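Local structure of pyruvate kinase 1 (Trypanosoma brucei brucei, 4KCT) at residues L83-P88 with D207-S212; N257-A262 with K291-A296; C26-S31 with S47-N52; F213-E218 with I240-G245. The protein catalyses transfer of the phosphoryl group of phosphoenolpyruvate to ADP, giving pyruvate and ATP, and also has an intrinsic oxaloacetate decarboxylase activity. All blocks are in the same frame, centred on the assembly; numbering follows the deposited sequence. Where two conformers were deposited one is given.

Contact 1 (L83-P88 with D207-S212). With K (potassium ion), chain D.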
loop_
_atom_site.group_PDB
_atom_site.type_symbol
_atom_site.label_atom_id
_atom_site.label_comp_id
_atom_site.label_asym_id
_atom_site.label_seq_id
_atom_site.Cartn_x
_atom_site.Cartn_y
_atom_site.Cartn_z
ATOM N N LEU A 83 29.036 1.316 -31.740
ATOM C CA LEU A 83 29.033 0.732 -33.077
ATOM C C LEU A 83 27.756 -0.102 -33.233
ATOM O O LEU A 83 27.550 -1.065 -32.499
ATOM C CB LEU A 83 30.290 -0.141 -33.275
ATOM C CG LEU A 83 30.545 -0.661 -34.704
ATOM C CD1 LEU A 83 32.000 -1.089 -34.872
ATOM C CD2 LEU A 83 29.586 -1.807 -35.062
ATOM N N ASP A 84 26.853 0.342 -34.110
ATOM C CA ASP A 84 25.555 -0.335 -34.285
ATOM C C ASP A 84 25.628 -1.252 -35.512
ATOM O O ASP A 84 25.811 -0.773 -36.623
ATOM C CB ASP A 84 24.430 0.724 -34.438
ATOM C CG ASP A 84 23.022 0.114 -34.440
ATOM O OD1 ASP A 84 22.789 -0.833 -35.214
ATOM O OD2 ASP A 84 22.122 0.622 -33.705
ATOM N N THR A 85 25.569 -2.572 -35.301
ATOM C CA THR A 85 25.910 -3.522 -36.379
ATOM C C THR A 85 24.832 -3.554 -37.465
ATOM O O THR A 85 23.656 -3.268 -37.213
ATOM C CB THR A 85 26.117 -4.956 -35.841
ATOM O OG1 THR A 85 24.908 -5.394 -35.229
ATOM C CG2 THR A 85 27.242 -4.968 -34.807
ATOM N N LYS A 86 25.225 -3.922 -38.670
ATOM C CA LYS A 86 24.250 -4.187 -39.733
ATOM C C LYS A 86 23.327 -5.358 -39.341
ATOM O O LYS A 86 22.130 -5.250 -39.414
ATOM C CB LYS A 86 24.973 -4.505 -41.061
ATOM C CG LYS A 86 24.068 -4.441 -42.284
ATOM C CD LYS A 86 24.858 -4.779 -43.553
ATOM C CE LYS A 86 24.267 -4.119 -44.784
ATOM N NZ LYS A 86 22.787 -4.248 -44.809
ATOM N N GLY A 87 23.904 -6.470 -38.919
ATOM C CA GLY A 87 23.102 -7.581 -38.445
ATOM C C GLY A 87 22.570 -8.431 -39.589
ATOM O O GLY A 87 22.868 -8.175 -40.756
ATOM N N PRO A 88 21.797 -9.455 -39.254
ATOM C CA PRO A 88 21.291 -10.441 -40.199
ATOM C C PRO A 88 20.156 -9.853 -41.000
ATOM O O PRO A 88 19.509 -8.890 -40.552
ATOM C CB PRO A 88 20.753 -11.549 -39.280
ATOM C CG PRO A 88 20.304 -10.807 -38.063
ATOM C CD PRO A 88 21.329 -9.717 -37.877
ATOM N N ASP A 207 33.385 1.988 -27.350
ATOM C CA ASP A 207 32.980 1.738 -25.976
ATOM C C ASP A 207 31.860 0.700 -25.848
ATOM O O ASP A 207 31.694 0.078 -24.787
ATOM C CB ASP A 207 32.573 3.058 -25.330
ATOM C CG ASP A 207 33.668 4.109 -25.453
ATOM O OD1 ASP A 207 34.775 3.835 -24.938
ATOM O OD2 ASP A 207 33.489 5.108 -26.216
ATOM N N MET A 208 31.022 0.595 -26.875
ATOM C CA MET A 208 29.898 -0.326 -26.817
ATOM C C MET A 208 29.466 -0.740 -28.206
ATOM O O MET A 208 29.637 0.012 -29.179
ATOM C CB MET A 208 28.711 0.338 -26.060
ATOM C CG MET A 208 28.225 1.629 -26.716
ATOM S SD MET A 208 27.178 2.649 -25.626
ATOM C CE MET A 208 28.419 3.301 -24.462
ATOM N N ILE A 209 28.870 -1.922 -28.291
ATOM C CA ILE A 209 28.237 -2.396 -29.504
ATOM C C ILE A 209 26.727 -2.397 -29.281
ATOM O O ILE A 209 26.259 -2.879 -28.254
ATOM C CB ILE A 209 28.632 -3.864 -29.775
ATOM C CG1 ILE A 209 30.162 -4.034 -29.712
ATOM C CG2 ILE A 209 28.047 -4.342 -31.112
ATOM C CD1 ILE A 209 30.927 -3.174 -30.718
ATOM N N PHE A 210 25.976 -1.838 -30.221
ATOM C CA PHE A 210 24.547 -2.047 -30.277
ATOM C C PHE A 210 24.310 -3.193 -31.256
ATOM O O PHE A 210 24.442 -3.009 -32.470
ATOM C CB PHE A 210 23.828 -0.785 -30.810
ATOM C CG PHE A 210 24.005 0.451 -29.954
ATOM C CD1 PHE A 210 24.472 0.369 -28.646
ATOM C CD2 PHE A 210 23.625 1.694 -30.450
ATOM C CE1 PHE A 210 24.585 1.512 -27.855
ATOM C CE2 PHE A 210 23.678 2.829 -29.648
ATOM C CZ PHE A 210 24.178 2.743 -28.358
ATOM N N ALA A 211 24.028 -4.383 -30.727
ATOM C CA ALA A 211 24.036 -5.608 -31.530
ATOM C C ALA A 211 22.641 -5.857 -32.078
ATOM O O ALA A 211 21.682 -6.010 -31.312
ATOM C CB ALA A 211 24.485 -6.801 -30.678
ATOM N N SER A 212 22.531 -5.872 -33.404
ATOM C CA SER A 212 21.239 -5.943 -34.077
ATOM C C SER A 212 20.582 -7.301 -33.992
ATOM O O SER A 212 21.266 -8.367 -34.009
ATOM C CB SER A 212 21.364 -5.512 -35.540
ATOM O OG SER A 212 21.606 -4.120 -35.624
HETATM K K K D . 22.360 -0.923 -37.851
HETATM O O HOH W 1 20.727 -2.853 -38.507
HETATM O O HOH W 2 19.717 0.220 -37.518
#
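The carbonyl oxygen of T85 is gripped twice: S212 OG donates a hydrogen bond to T85 O at 2.7 Å, and the potassium ion binds T85 O at 2.8 Å. The two residues lie at the C-terminal ends of neighbouring parallel strands of the closed eight-stranded TIM barrel. The hydroxyl of S212 approaches tilted 34° from the T85 carbonyl plane, and K239 is a further partner of it. A second bond answers the first, since S212 N donates almost straight to T85 OG1 at 3.0 Å. T85 OG1 can receive it because it sits between its own backbone N and carbonyl carbon (chi1 61°), which leaves T85 CG2 beside the backbone N and 3.8 Å from I209 CG2. Further back the ladder is regular: L83 N donates to M208 O, F210 N to L83 O, and T85 N to F210 O.

D84 and F210 share the face turned into the barrel, where M260 touches both. Carboxylate and ring planes stand 84° apart, with D84 OD2 at the ring edge, 3.7 Å from F210 CD2. The two carboxylate oxygens divide the work. D84 OD1 binds potassium at 2.7 Å, while D84 OD2 makes salt bridges to R50 and K239, an arrangement that would hold the carboxylate against rotation. N52 and S54 complete the protein ligands of the ion. One of its two waters, 2.6 Å from the potassium ion, also donates to K86 O at 2.9 Å.

Contact 2 (N257-A262 with K291-A296). With PYR (pyruvic acid), chain E.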
loop_
_atom_site.group_PDB
_atom_site.type_symbol
_atom_site.label_atom_id
_atom_site.label_comp_id
_atom_site.label_asym_id
_atom_site.label_seq_id
_atom_site.Cartn_x
_atom_site.Cartn_y
_atom_site.Cartn_z
ATOM N N ASN A 257 24.950 -6.324 -21.416
ATOM C CA ASN A 257 25.253 -5.217 -20.521
ATOM C C ASN A 257 24.093 -4.211 -20.486
ATOM O O ASN A 257 24.020 -3.372 -19.609
ATOM C CB ASN A 257 26.544 -4.514 -20.951
ATOM C CG ASN A 257 27.763 -5.452 -20.910
ATOM O OD1 ASN A 257 28.119 -6.047 -21.919
ATOM N ND2 ASN A 257 28.206 -5.771 -19.715
ATOM N N GLY A 258 23.223 -4.284 -21.475
ATOM C CA GLY A 258 22.141 -3.292 -21.622
ATOM C C GLY A 258 21.267 -3.656 -22.806
ATOM O O GLY A 258 21.532 -4.654 -23.497
ATOM N N ILE A 259 20.170 -2.916 -22.988
ATOM C CA ILE A 259 19.163 -3.279 -23.992
ATOM C C ILE A 259 18.794 -2.027 -24.794
ATOM O O ILE A 259 18.739 -0.951 -24.243
ATOM C CB ILE A 259 17.891 -3.817 -23.311
ATOM C CG1 ILE A 259 18.206 -5.106 -22.536
ATOM C CG2 ILE A 259 16.769 -3.997 -24.334
ATOM C CD1 ILE A 259 18.592 -6.275 -23.466
ATOM N N MET A 260 18.564 -2.175 -26.093
ATOM C CA MET A 260 17.873 -1.126 -26.831
ATOM C C MET A 260 16.528 -1.619 -27.306
ATOM O O MET A 260 16.421 -2.690 -27.867
ATOM C CB MET A 260 18.710 -0.655 -28.046
ATOM C CG MET A 260 17.954 0.359 -28.881
ATOM S SD MET A 260 18.649 0.611 -30.525
ATOM C CE MET A 260 20.314 1.125 -30.109
ATOM N N VAL A 261 15.492 -0.832 -27.065
ATOM C CA VAL A 261 14.199 -1.116 -27.640
ATOM C C VAL A 261 14.172 -0.549 -29.054
ATOM O O VAL A 261 14.084 0.666 -29.235
ATOM C CB VAL A 261 13.051 -0.494 -26.782
ATOM C CG1 VAL A 261 11.679 -0.822 -27.385
ATOM C CG2 VAL A 261 13.146 -0.995 -25.339
ATOM N N ALA A 262 14.428 -1.407 -30.039
ATOM C CA ALA A 262 14.711 -0.944 -31.389
ATOM C C ALA A 262 13.395 -0.879 -32.175
ATOM O O ALA A 262 12.996 -1.847 -32.814
ATOM C CB ALA A 262 15.705 -1.881 -32.068
ATOM N N LYS A 291 20.186 -2.661 -15.411
ATOM C CA LYS A 291 20.995 -2.523 -16.626
ATOM C C LYS A 291 20.421 -1.433 -17.530
ATOM O O LYS A 291 19.191 -1.250 -17.615
ATOM C CB LYS A 291 21.083 -3.851 -17.386
ATOM C CG LYS A 291 21.827 -4.940 -16.594
ATOM C CD LYS A 291 21.993 -6.226 -17.384
ATOM C CE LYS A 291 23.133 -7.073 -16.783
ATOM N NZ LYS A 291 23.091 -8.456 -17.283
ATOM N N PRO A 292 21.304 -0.695 -18.212
ATOM C CA PRO A 292 20.848 0.489 -18.948
ATOM C C PRO A 292 19.956 0.114 -20.144
ATOM O O PRO A 292 20.113 -0.959 -20.743
ATOM C CB PRO A 292 22.165 1.134 -19.446
ATOM C CG PRO A 292 23.237 0.109 -19.219
ATOM C CD PRO A 292 22.765 -0.699 -18.029
ATOM N N VAL A 293 18.973 0.943 -20.415
ATOM C CA VAL A 293 18.041 0.677 -21.509
ATOM C C VAL A 293 17.788 1.961 -22.297
ATOM O O VAL A 293 17.740 3.049 -21.718
ATOM C CB VAL A 293 16.713 0.005 -21.023
ATOM C CG1 VAL A 293 15.922 0.912 -20.058
ATOM C CG2 VAL A 293 15.824 -0.400 -22.226
ATOM N N ILE A 294 17.865 1.828 -23.625
ATOM C CA ILE A 294 17.766 2.931 -24.553
ATOM C C ILE A 294 16.448 2.756 -25.329
ATOM O O ILE A 294 16.170 1.662 -25.856
ATOM C CB ILE A 294 18.921 2.829 -25.581
ATOM C CG1 ILE A 294 20.292 2.809 -24.872
ATOM C CG2 ILE A 294 18.813 3.911 -26.640
ATOM C CD1 ILE A 294 21.457 2.504 -25.809
ATOM N N CYS A 295 15.647 3.809 -25.401
ATOM C CA CYS A 295 14.485 3.824 -26.314
ATOM C C CYS A 295 14.876 4.499 -27.646
ATOM O O CYS A 295 15.484 5.561 -27.640
ATOM C CB CYS A 295 13.309 4.576 -25.658
ATOM S SG CYS A 295 11.764 4.487 -26.637
ATOM N N ALA A 296 14.597 3.820 -28.769
ATOM C CA ALA A 296 15.083 4.247 -30.085
ATOM C C ALA A 296 13.945 4.421 -31.131
ATOM O O ALA A 296 12.970 3.651 -31.146
ATOM C CB ALA A 296 16.134 3.275 -30.626
HETATM C C PYR E . 15.464 0.008 -35.203
HETATM O O PYR E . 14.688 0.812 -34.617
HETATM O OXT PYR E . 14.992 -0.989 -35.822
HETATM C CA PYR E . 16.945 0.155 -35.053
HETATM O O3 PYR E . 17.717 -0.613 -35.653
HETATM C CB PYR E . 17.494 1.168 -34.081
#
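M260 SD lies 3.7 Å from A296 CB, and M260 CG rests against I294 CB, on the face of the sheet turned to the barrel interior. F210 of strand 208-211 and M329 of the adjoining strand 327-330 close round this cluster. M260 leaves the backbone with CG anti to N (chi1 176°) and bends at its last torsion, and its sulfur reaches as far as the methyl carbon CB of the bound pyruvate, 3.8 Å from M260 SD. The outward face carries I259, V261 and V293. V293 CG2 faces both neighbours on the adjoining strand, 4.1 Å from I259 CB and equally far from V261 CG2, and helix 275-289 packs over the three residues through I282 and C286.

Between the faces runs the parallel ladder. I259 N donates to P292 O, I294 N to I259 O at 3.0 Å, and V261 N to I294 O at 2.9 Å. The last rung, A296 N to V261 O, is longer at 3.2 Å and more bent (141°).

At the N-terminal edge, N257 O meets the CD-CG side of the P292 ring, 3.3 Å from P292 CD, and lies beside the start of the K291 chain. That chain runs out extended to put NZ on the carbonyls of I253 and S256, while N257 OD1 is held by I236 N and R224. At the other end A262 CB packs against pyruvate, and the residue is the N-cap of helix 263-269, whose first turn gives G264 N and D265 N to the ligand: the C-terminal mouth of a TIM barrel, where such enzymes keep their active site.

Contact 3 (C26-S31 with S47-N52). With K (potassium ion), chain D.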
loop_
_atom_site.group_PDB
_atom_site.type_symbol
_atom_site.label_atom_id
_atom_site.label_comp_id
_atom_site.label_asym_id
_atom_site.label_seq_id
_atom_site.Cartn_x
_atom_site.Cartn_y
_atom_site.Cartn_z
ATOM N N CYS A 26 23.057 10.098 -30.127
ATOM C CA CYS A 26 22.861 10.693 -31.467
ATOM C C CYS A 26 23.600 9.892 -32.508
ATOM O O CYS A 26 24.795 9.622 -32.358
ATOM C CB CYS A 26 23.401 12.123 -31.500
ATOM S SG CYS A 26 22.591 13.191 -30.295
ATOM N N THR A 27 22.900 9.562 -33.586
ATOM C CA THR A 27 23.522 8.976 -34.769
ATOM C C THR A 27 24.243 10.015 -35.613
ATOM O O THR A 27 23.689 11.081 -35.915
ATOM C CB THR A 27 22.478 8.263 -35.637
ATOM O OG1 THR A 27 21.713 7.401 -34.803
ATOM C CG2 THR A 27 23.171 7.422 -36.756
ATOM N N ILE A 28 25.485 9.704 -35.991
ATOM C CA ILE A 28 26.294 10.623 -36.767
ATOM C C ILE A 28 26.132 10.327 -38.275
ATOM O O ILE A 28 25.973 9.175 -38.679
ATOM C CB ILE A 28 27.773 10.538 -36.367
ATOM C CG1 ILE A 28 27.916 10.697 -34.835
ATOM C CG2 ILE A 28 28.597 11.605 -37.109
ATOM C CD1 ILE A 28 27.142 11.885 -34.248
ATOM N N GLY A 29 26.063 11.382 -39.073
ATOM C CA GLY A 29 25.922 11.236 -40.531
ATOM C C GLY A 29 26.353 12.529 -41.182
ATOM O O GLY A 29 26.958 13.370 -40.523
ATOM N N PRO A 30 26.032 12.707 -42.477
ATOM C CA PRO A 30 26.514 13.884 -43.196
ATOM C C PRO A 30 26.122 15.207 -42.526
ATOM O O PRO A 30 26.853 16.166 -42.635
ATOM C CB PRO A 30 25.856 13.765 -44.587
ATOM C CG PRO A 30 24.857 12.660 -44.480
ATOM C CD PRO A 30 25.264 11.792 -43.331
ATOM N N SER A 31 25.004 15.248 -41.802
ATOM C CA SER A 31 24.627 16.488 -41.110
ATOM C C SER A 31 25.571 16.824 -39.967
ATOM O O SER A 31 25.562 17.962 -39.471
ATOM C CB SER A 31 23.202 16.407 -40.566
ATOM O OG SER A 31 22.269 16.492 -41.599
ATOM N N SER A 47 25.428 12.615 -25.419
ATOM C CA SER A 47 26.357 11.868 -24.545
ATOM C C SER A 47 27.058 10.716 -25.253
ATOM O O SER A 47 28.109 10.265 -24.801
ATOM C CB SER A 47 25.622 11.316 -23.313
ATOM O OG SER A 47 25.285 12.385 -22.440
ATOM N N VAL A 48 26.399 10.127 -26.256
ATOM C CA VAL A 48 26.975 8.951 -26.971
ATOM C C VAL A 48 26.759 9.158 -28.454
ATOM O O VAL A 48 25.678 9.588 -28.863
ATOM C CB VAL A 48 26.274 7.635 -26.595
ATOM C CG1 VAL A 48 26.780 6.477 -27.482
ATOM C CG2 VAL A 48 26.458 7.322 -25.086
ATOM N N ALA A 49 27.822 8.951 -29.243
ATOM C CA ALA A 49 27.747 9.034 -30.689
ATOM C C ALA A 49 27.563 7.639 -31.296
ATOM O O ALA A 49 28.341 6.719 -31.022
ATOM C CB ALA A 49 29.009 9.701 -31.250
ATOM N N ARG A 50 26.471 7.464 -32.014
ATOM C CA ARG A 50 26.156 6.178 -32.635
ATOM C C ARG A 50 26.611 6.173 -34.104
ATOM O O ARG A 50 26.342 7.121 -34.855
ATOM C CB ARG A 50 24.672 5.907 -32.560
ATOM C CG ARG A 50 24.204 4.640 -33.302
ATOM C CD ARG A 50 22.674 4.554 -33.268
ATOM N NE ARG A 50 22.125 3.416 -34.017
ATOM C CZ ARG A 50 21.449 3.539 -35.153
ATOM N NH1 ARG A 50 21.252 4.756 -35.700
ATOM N NH2 ARG A 50 20.993 2.456 -35.764
ATOM N N MET A 51 27.427 5.181 -34.452
ATOM C CA MET A 51 27.773 4.915 -35.835
ATOM C C MET A 51 26.912 3.763 -36.342
ATOM O O MET A 51 26.964 2.650 -35.804
ATOM C CB MET A 51 29.253 4.526 -35.945
ATOM C CG MET A 51 30.222 5.519 -35.284
ATOM S SD MET A 51 31.924 4.960 -35.398
ATOM C CE MET A 51 31.908 3.467 -34.385
ATOM N N ASN A 52 26.136 4.028 -37.385
ATOM C CA ASN A 52 25.277 3.029 -37.959
ATOM C C ASN A 52 25.994 2.309 -39.069
ATOM O O ASN A 52 26.124 2.839 -40.181
ATOM C CB ASN A 52 24.010 3.672 -38.521
ATOM C CG ASN A 52 23.013 2.635 -39.034
ATOM O OD1 ASN A 52 23.253 1.416 -38.954
ATOM N ND2 ASN A 52 21.906 3.108 -39.570
HETATM K K K D . 22.360 -0.923 -37.851
HETATM O O HOH W 3 26.616 6.487 -38.696
HETATM O O HOH W 1 20.727 -2.853 -38.507
HETATM O O HOH W 2 19.717 0.220 -37.518
#
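R50 NH1 donates to T27 OG1 at 2.8 Å, with the hydroxyl only 6° out of the guanidinium plane. The two side chains run alongside each other; the arginine is extended from CG to NE, and its methylene CD passes 3.4 Å from T27 OG1. The rest of the guanidinium is held in turn: R50 NE forms a salt bridge with D84, and N52 CB sits 3.9 Å above one face of the guanidinium plane, off toward its rim. N52 itself binds the potassium ion through OD1 at 2.7 Å.

R50 and N52 ride on strand 46-52, which with strand 23-27 and helix 35-44 makes the first beta-alpha-beta unit of the TIM barrel. R50 N donates to C26 O in a virtually straight bond (178°), flanked by C26 N to V48 O and I28 N to R50 O. T27 OG1 is also hydrogen-bonded to the backbone O of L330, on the last barrel strand, 327-330. On the outer face I28 CG1 meets A49 CB at 3.9 Å, with helices 35-44 and 58-75 behind. Past I28 the chains diverge, and one water bridges them, donating to I28 O and accepting from N52 N, each at 2.8 Å.

Contact 4 (F213-E218 with I240-G245). With MG (magnesium ion), chain C; PYR (pyruvic acid), chain E.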
loop_
_atom_site.group_PDB
_atom_site.type_symbol
_atom_site.label_atom_id
_atom_site.label_comp_id
_atom_site.label_asym_id
_atom_site.label_seq_id
_atom_site.Cartn_x
_atom_site.Cartn_y
_atom_site.Cartn_z
ATOM N N PHE A 213 19.255 -7.267 -33.898
ATOM C CA PHE A 213 18.409 -8.473 -34.019
ATOM C C PHE A 213 18.818 -9.610 -33.098
ATOM O O PHE A 213 18.843 -10.781 -33.509
ATOM C CB PHE A 213 18.367 -8.973 -35.484
ATOM C CG PHE A 213 17.070 -8.676 -36.173
ATOM C CD1 PHE A 213 15.959 -9.505 -35.973
ATOM C CD2 PHE A 213 16.891 -7.461 -36.855
ATOM C CE1 PHE A 213 14.720 -9.180 -36.526
ATOM C CE2 PHE A 213 15.658 -7.136 -37.417
ATOM C CZ PHE A 213 14.562 -7.982 -37.225
ATOM N N ILE A 214 19.016 -9.298 -31.825
ATOM C CA ILE A 214 19.327 -10.341 -30.853
ATOM C C ILE A 214 18.059 -11.153 -30.523
ATOM O O ILE A 214 17.036 -10.597 -30.077
ATOM C CB ILE A 214 19.956 -9.736 -29.569
ATOM C CG1 ILE A 214 21.344 -9.121 -29.897
ATOM C CG2 ILE A 214 20.068 -10.788 -28.462
ATOM C CD1 ILE A 214 22.389 -10.121 -30.421
ATOM N N ARG A 215 18.124 -12.458 -30.775
ATOM C CA ARG A 215 16.945 -13.281 -30.605
ATOM C C ARG A 215 17.020 -14.155 -29.366
ATOM O O ARG A 215 15.987 -14.570 -28.842
ATOM C CB ARG A 215 16.666 -14.103 -31.862
ATOM C CG ARG A 215 16.295 -13.245 -33.070
ATOM C CD ARG A 215 16.915 -13.787 -34.357
ATOM N NE ARG A 215 18.268 -13.272 -34.619
ATOM C CZ ARG A 215 19.190 -13.937 -35.317
ATOM N NH1 ARG A 215 20.385 -13.397 -35.564
ATOM N NH2 ARG A 215 18.895 -15.129 -35.811
ATOM N N THR A 216 18.247 -14.456 -28.913
ATOM C CA THR A 216 18.472 -15.373 -27.780
ATOM C C THR A 216 19.681 -14.910 -26.984
ATOM O O THR A 216 20.565 -14.219 -27.516
ATOM C CB THR A 216 18.790 -16.828 -28.257
ATOM O OG1 THR A 216 20.014 -16.815 -28.989
ATOM C CG2 THR A 216 17.681 -17.388 -29.150
ATOM N N ALA A 217 19.813 -15.448 -25.772
ATOM C CA ALA A 217 21.016 -15.260 -24.976
ATOM C C ALA A 217 22.248 -15.863 -25.657
ATOM O O ALA A 217 23.350 -15.342 -25.518
ATOM C CB ALA A 217 20.839 -15.858 -23.581
ATOM N N GLU A 218 22.077 -16.981 -26.359
ATOM C CA GLU A 218 23.226 -17.604 -27.034
ATOM C C GLU A 218 23.816 -16.668 -28.102
ATOM O O GLU A 218 25.039 -16.540 -28.241
ATOM C CB GLU A 218 22.842 -18.959 -27.641
ATOM C CG GLU A 218 24.026 -19.744 -28.194
ATOM C CD GLU A 218 25.180 -19.898 -27.191
ATOM O OE1 GLU A 218 26.353 -19.808 -27.620
ATOM O OE2 GLU A 218 24.919 -20.097 -25.974
ATOM N N ILE A 240 16.539 -5.314 -29.254
ATOM C CA ILE A 240 15.360 -6.161 -29.351
ATOM C C ILE A 240 14.508 -5.686 -30.533
ATOM O O ILE A 240 13.944 -4.573 -30.503
ATOM C CB ILE A 240 14.541 -6.064 -28.046
ATOM C CG1 ILE A 240 15.419 -6.412 -26.850
ATOM C CG2 ILE A 240 13.259 -6.927 -28.113
ATOM C CD1 ILE A 240 15.999 -7.826 -26.895
ATOM N N GLU A 241 14.383 -6.532 -31.560
ATOM C CA GLU A 241 13.823 -6.084 -32.823
ATOM C C GLU A 241 12.721 -6.987 -33.362
ATOM O O GLU A 241 12.230 -6.746 -34.463
ATOM C CB GLU A 241 14.927 -5.951 -33.899
ATOM C CG GLU A 241 16.185 -5.272 -33.427
ATOM C CD GLU A 241 16.915 -4.557 -34.555
ATOM O OE1 GLU A 241 16.349 -3.587 -35.113
ATOM O OE2 GLU A 241 18.096 -4.855 -34.769
ATOM N N ASN A 242 12.414 -8.079 -32.653
ATOM C CA ASN A 242 11.395 -9.028 -33.126
ATOM C C ASN A 242 10.820 -9.834 -31.970
ATOM O O ASN A 242 11.204 -9.617 -30.806
ATOM C CB ASN A 242 11.970 -9.972 -34.228
ATOM C CG ASN A 242 12.726 -11.179 -33.648
ATOM O OD1 ASN A 242 13.376 -11.086 -32.597
ATOM N ND2 ASN A 242 12.684 -12.309 -34.373
ATOM N N HIS A 243 9.857 -10.707 -32.258
ATOM C CA HIS A 243 9.111 -11.340 -31.175
ATOM C C HIS A 243 10.002 -12.268 -30.348
ATOM O O HIS A 243 9.783 -12.431 -29.151
ATOM C CB HIS A 243 7.882 -12.076 -31.699
ATOM C CG HIS A 243 8.192 -13.439 -32.218
ATOM N ND1 HIS A 243 8.871 -13.626 -33.383
ATOM C CD2 HIS A 243 8.112 -14.696 -31.597
ATOM C CE1 HIS A 243 9.128 -14.947 -33.537
ATOM N NE2 HIS A 243 8.678 -15.596 -32.435
ATOM N N GLN A 244 11.005 -12.890 -30.979
ATOM C CA GLN A 244 11.959 -13.754 -30.241
ATOM C C GLN A 244 12.717 -12.984 -29.185
ATOM O O GLN A 244 12.870 -13.455 -28.069
ATOM C CB GLN A 244 12.986 -14.400 -31.195
ATOM C CG GLN A 244 12.378 -15.329 -32.225
ATOM C CD GLN A 244 13.401 -15.729 -33.289
ATOM O OE1 GLN A 244 13.691 -14.969 -34.222
ATOM N NE2 GLN A 244 14.052 -16.830 -33.057
ATOM N N GLY A 245 13.217 -11.803 -29.545
ATOM C CA GLY A 245 13.872 -10.947 -28.567
ATOM C C GLY A 245 12.962 -10.638 -27.390
ATOM O O GLY A 245 13.416 -10.608 -26.247
HETATM MG MG MG C . 16.711 -2.138 -36.422
HETATM C C PYR E . 15.464 0.008 -35.203
HETATM O O PYR E . 14.688 0.812 -34.617
HETATM O OXT PYR E . 14.992 -0.989 -35.822
HETATM C CA PYR E . 16.945 0.155 -35.053
HETATM O O3 PYR E . 17.717 -0.613 -35.653
HETATM C CB PYR E . 17.494 1.168 -34.081
HETATM O O HOH W 4 15.220 -9.184 -31.482
HETATM O O HOH W 5 18.450 -3.569 -36.948
HETATM O O HOH W 6 17.236 -1.100 -38.209
#
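F213 and E241 form the tight half of this contact. F213 N donates to E241 OE2 at 2.8 Å, using the anti lone pair, the one turned from OE1, in a bent bond (139°). The glutamate then folds over the phenylalanine: E241 CB stands 3.8 Å from the centroid of the F213 ring and only 11° off its normal, a CH-pi contact over the centre of one face. N242 CB comes obliquely to the same ring, 3.7 Å from F213 CE1. F213 reaches this place from a left-handed backbone conformation (phi 53°).

The other half is looser and mediated by water. One molecule donates to I214 O and N242 OD1 and accepts from E241 N, linking I214 to E241 and N242 across the contact. N242 OD1 also caps helix 243-247 by accepting from G245 N, and N242 ND2 holds Q244 OE1 at 2.8 Å within the plane of both amides. R215 lies alongside Q244, but it was modelled in two conformers and the detail of its chain is doubtful. Beyond it the start of helix 217-227 turns toward solvent.

The carboxylate of E241 thus has each oxygen occupied. E241 OE1 binds magnesium at 2.0 Å, while OE2 takes F213 N and a magnesium-bound water, 2.6 Å from E241 OE2. Pyruvate chelates the metal through OXT and O3, and D265 and a second water bring its ligands to six. Magnesium on the keto oxygen would polarise that carbonyl and stabilise an enolate, the intermediate expected in both phosphoryl transfer and oxaloacetate decarboxylation.

How the contacts relate
All four contacts belong to one parallel barrel and follow each other along the chain as contact 3, contact 1, contact 4 and contact 2. Contacts 3, 1 and 2 pair neighbouring strands; contact 4 joins the loops that follow strands 208-211 and 235-240. Contact 1 has its centre about 12 to 13 Å from those of the other three, whereas the centres of contacts 3 and 4 are about 24 Å apart and the two do not touch. Between the segments of contact 1 the chain leaves to build the separate mixed sheet of strands 90-91 to 177-179. Contacts 1 and 3 share the potassium site, contacts 2 and 4 the pyruvate, so metals and ligand sit together at one barrel mouth.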